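Local coordinates for protein multisubunit Na+/H+ antiporter, D subunit (Anoxybacillus flavithermus, PDB 6Z16) that probably carries ions across the cell membrane as one subunit of a multisubunit sodium/proton antiporter, at residues A306-G314 against T326-M334. Residues are numbered along the deposited sequence; the frame is centred on the assembly and turned at random.
Sequences AAVGVMIFG and TIFYLLQDM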
loop_
_atom_site.group_PDB
_atom_site.type_symbol
_atom_site.label_atom_id
_atom_site.label_comp_id
_atom_site.label_asym_id
_atom_site.label_seq_id
_atom_site.Cartn_x
_atom_site.Cartn_y
_atom_site.Cartn_z
ATOM N N ALA D 306 61.051 -43.414 -8.951
ATOM C CA ALA D 306 61.755 -44.449 -8.198
ATOM C C ALA D 306 61.561 -44.297 -6.691
ATOM O O ALA D 306 61.337 -45.292 -5.987
ATOM C CB ALA D 306 63.238 -44.427 -8.551
ATOM N N ALA D 307 61.622 -43.062 -6.179
ATOM C CA ALA D 307 61.436 -42.862 -4.746
ATOM C C ALA D 307 60.005 -43.138 -4.310
ATOM O O ALA D 307 59.786 -43.645 -3.197
ATOM C CB ALA D 307 61.841 -41.447 -4.361
ATOM N N VAL D 308 59.026 -42.846 -5.176
ATOM C CA VAL D 308 57.641 -43.216 -4.883
ATOM C C VAL D 308 57.498 -44.732 -4.812
ATOM O O VAL D 308 56.818 -45.260 -3.922
ATOM C CB VAL D 308 56.682 -42.576 -5.908
ATOM C CG1 VAL D 308 55.286 -43.111 -5.762
ATOM C CG2 VAL D 308 56.618 -41.083 -5.691
ATOM N N GLY D 309 58.198 -45.454 -5.695
ATOM C CA GLY D 309 58.175 -46.912 -5.633
ATOM C C GLY D 309 58.770 -47.475 -4.355
ATOM O O GLY D 309 58.241 -48.436 -3.785
ATOM N N VAL D 310 59.862 -46.869 -3.876
ATOM C CA VAL D 310 60.475 -47.302 -2.615
ATOM C C VAL D 310 59.531 -47.057 -1.438
ATOM O O VAL D 310 59.395 -47.902 -0.538
ATOM C CB VAL D 310 61.831 -46.598 -2.414
ATOM C CG1 VAL D 310 62.451 -46.976 -1.081
ATOM C CG2 VAL D 310 62.774 -46.945 -3.539
ATOM N N MET D 311 58.833 -45.915 -1.445
ATOM C CA MET D 311 57.885 -45.621 -0.371
ATOM C C MET D 311 56.691 -46.568 -0.385
ATOM O O MET D 311 56.219 -46.990 0.676
ATOM C CB MET D 311 57.411 -44.177 -0.477
ATOM C CG MET D 311 58.468 -43.176 -0.137
ATOM S SD MET D 311 57.851 -41.503 -0.173
ATOM C CE MET D 311 57.936 -41.087 -1.895
ATOM N N ILE D 312 56.196 -46.917 -1.576
ATOM C CA ILE D 312 55.073 -47.848 -1.676
ATOM C C ILE D 312 55.489 -49.243 -1.222
ATOM O O ILE D 312 54.717 -49.947 -0.553
ATOM C CB ILE D 312 54.500 -47.839 -3.108
ATOM C CG1 ILE D 312 53.900 -46.474 -3.417
ATOM C CG2 ILE D 312 53.420 -48.888 -3.299
ATOM C CD1 ILE D 312 52.780 -46.082 -2.503
ATOM N N PHE D 313 56.729 -49.644 -1.525
ATOM C CA PHE D 313 57.218 -50.919 -1.012
ATOM C C PHE D 313 57.371 -50.903 0.502
ATOM O O PHE D 313 57.174 -51.934 1.152
ATOM C CB PHE D 313 58.545 -51.297 -1.666
ATOM C CG PHE D 313 59.048 -52.628 -1.221
ATOM C CD1 PHE D 313 58.432 -53.785 -1.655
ATOM C CD2 PHE D 313 60.106 -52.726 -0.338
ATOM C CE1 PHE D 313 58.867 -55.010 -1.231
ATOM C CE2 PHE D 313 60.546 -53.952 0.092
ATOM C CZ PHE D 313 59.925 -55.091 -0.352
ATOM N N GLY D 314 57.717 -49.754 1.078
ATOM C CA GLY D 314 57.698 -49.640 2.524
ATOM C C GLY D 314 56.303 -49.728 3.109
ATOM O O GLY D 314 56.121 -50.262 4.207
ATOM N N THR D 326 59.565 -45.652 5.870
ATOM C CA THR D 326 58.943 -44.919 4.774
ATOM C C THR D 326 58.480 -43.523 5.186
ATOM O O THR D 326 58.445 -42.641 4.328
ATOM C CB THR D 326 57.794 -45.722 4.143
ATOM O OG1 THR D 326 57.328 -45.041 2.972
ATOM C CG2 THR D 326 56.641 -45.909 5.080
ATOM N N ILE D 327 58.219 -43.273 6.477
ATOM C CA ILE D 327 57.936 -41.902 6.919
ATOM C C ILE D 327 59.184 -41.025 6.820
ATOM O O ILE D 327 59.126 -39.897 6.293
ATOM C CB ILE D 327 57.348 -41.901 8.342
ATOM C CG1 ILE D 327 55.940 -42.476 8.332
ATOM C CG2 ILE D 327 57.275 -40.502 8.900
ATOM C CD1 ILE D 327 55.413 -42.784 9.692
ATOM N N PHE D 328 60.327 -41.529 7.325
ATOM C CA PHE D 328 61.598 -40.805 7.197
ATOM C C PHE D 328 61.945 -40.522 5.735
ATOM O O PHE D 328 62.301 -39.385 5.367
ATOM C CB PHE D 328 62.744 -41.589 7.842
ATOM C CG PHE D 328 62.827 -41.471 9.336
ATOM C CD1 PHE D 328 63.288 -40.310 9.918
ATOM C CD2 PHE D 328 62.539 -42.545 10.151
ATOM C CE1 PHE D 328 63.393 -40.198 11.284
ATOM C CE2 PHE D 328 62.644 -42.448 11.516
ATOM C CZ PHE D 328 63.072 -41.273 12.084
ATOM N N TYR D 329 61.808 -41.544 4.886
ATOM C CA TYR D 329 62.136 -41.397 3.476
ATOM C C TYR D 329 61.165 -40.455 2.775
ATOM O O TYR D 329 61.576 -39.706 1.884
ATOM C CB TYR D 329 62.147 -42.772 2.813
ATOM C CG TYR D 329 62.778 -42.792 1.451
ATOM C CD1 TYR D 329 64.155 -42.792 1.309
ATOM C CD2 TYR D 329 62.005 -42.787 0.309
ATOM C CE1 TYR D 329 64.741 -42.799 0.067
ATOM C CE2 TYR D 329 62.584 -42.794 -0.939
ATOM C CZ TYR D 329 63.951 -42.800 -1.053
ATOM O OH TYR D 329 64.543 -42.808 -2.293
ATOM N N LEU D 330 59.905 -40.423 3.224
ATOM C CA LEU D 330 58.899 -39.532 2.653
ATOM C C LEU D 330 59.244 -38.069 2.883
ATOM O O LEU D 330 59.249 -37.265 1.935
ATOM C CB LEU D 330 57.534 -39.877 3.251
ATOM C CG LEU D 330 56.289 -39.035 2.981
ATOM C CD1 LEU D 330 56.000 -38.861 1.506
ATOM C CD2 LEU D 330 55.110 -39.699 3.662
ATOM N N LEU D 331 59.553 -37.718 4.139
ATOM C CA LEU D 331 59.871 -36.329 4.478
ATOM C C LEU D 331 61.117 -35.845 3.741
ATOM O O LEU D 331 61.101 -34.787 3.073
ATOM C CB LEU D 331 60.065 -36.201 5.986
ATOM C CG LEU D 331 58.886 -36.591 6.874
ATOM C CD1 LEU D 331 59.275 -36.497 8.334
ATOM C CD2 LEU D 331 57.663 -35.753 6.591
ATOM N N GLN D 332 62.198 -36.642 3.809
ATOM C CA GLN D 332 63.431 -36.198 3.169
ATOM C C GLN D 332 63.303 -36.190 1.653
ATOM O O GLN D 332 63.947 -35.373 0.992
ATOM C CB GLN D 332 64.623 -37.056 3.614
ATOM C CG GLN D 332 64.691 -38.488 3.095
ATOM C CD GLN D 332 65.434 -38.603 1.768
ATOM O OE1 GLN D 332 66.319 -37.802 1.467
ATOM N NE2 GLN D 332 65.063 -39.586 0.964
ATOM N N ASP D 333 62.439 -37.038 1.084
ATOM C CA ASP D 333 62.333 -37.073 -0.364
ATOM C C ASP D 333 61.523 -35.909 -0.907
ATOM O O ASP D 333 61.846 -35.415 -1.992
ATOM C CB ASP D 333 61.734 -38.398 -0.819
ATOM C CG ASP D 333 61.783 -38.559 -2.317
ATOM O OD1 ASP D 333 62.900 -38.670 -2.864
ATOM O OD2 ASP D 333 60.711 -38.601 -2.951
ATOM N N MET D 334 60.493 -35.461 -0.174
ATOM C CA MET D 334 59.812 -34.212 -0.523
ATOM C C MET D 334 60.795 -33.049 -0.594
ATOM O O MET D 334 60.897 -32.358 -1.631
ATOM C CB MET D 334 58.727 -33.905 0.507
ATOM C CG MET D 334 57.566 -34.860 0.516
ATOM S SD MET D 334 56.455 -34.550 1.892
ATOM C CE MET D 334 55.723 -32.999 1.390
#
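Met311 enters the groove of the facing helix as a knob into a hole lined by Thr326, Tyr329, Leu330 and Asp333. Its CG lies at the edge of the Tyr329 ring, in the ring plane and 3.6 Å from CD2. Farther out, SD rests on the backbone of Leu330, 3.6 Å from its CA, and equally close to CD1 of the same leucine. The bend at the last torsion turns the methyl CE toward the poorly ordered carboxylate of Asp333, with OD2 3.9 Å away. Tyr329 reaches back across the interface: Val310 CG1 sits over one face of its ring, offset toward the rim, and Ala307 CB is 3.7 Å from OH. Ala307 CB also touches the carboxylate of Asp333. These residues join helix 296-315 to helix 320-351, consecutive membrane helices of the Mrp antiporter/complex I family fold that pack as a nearly antiparallel hairpin, their local axes 9.5 Å apart at 158°. Toward the end where the two helices are connected, the hydroxyl of Thr326, held anti to its own backbone N (chi1 -173°), donates to Met311 O over 3.2 Å. It approaches well to the side of that carbonyl, the C=O...OG1 angle being 106°. Gly314 lies one turn farther along, its CA 4.2 Å from Thr326 CB. At the other end, the buried carboxylate of Asp333 forms a salt bridge through OD1 with Lys337, one turn on in its own helix, while Lys250 of helix 249-263 makes a long, weak ion pair with OD2.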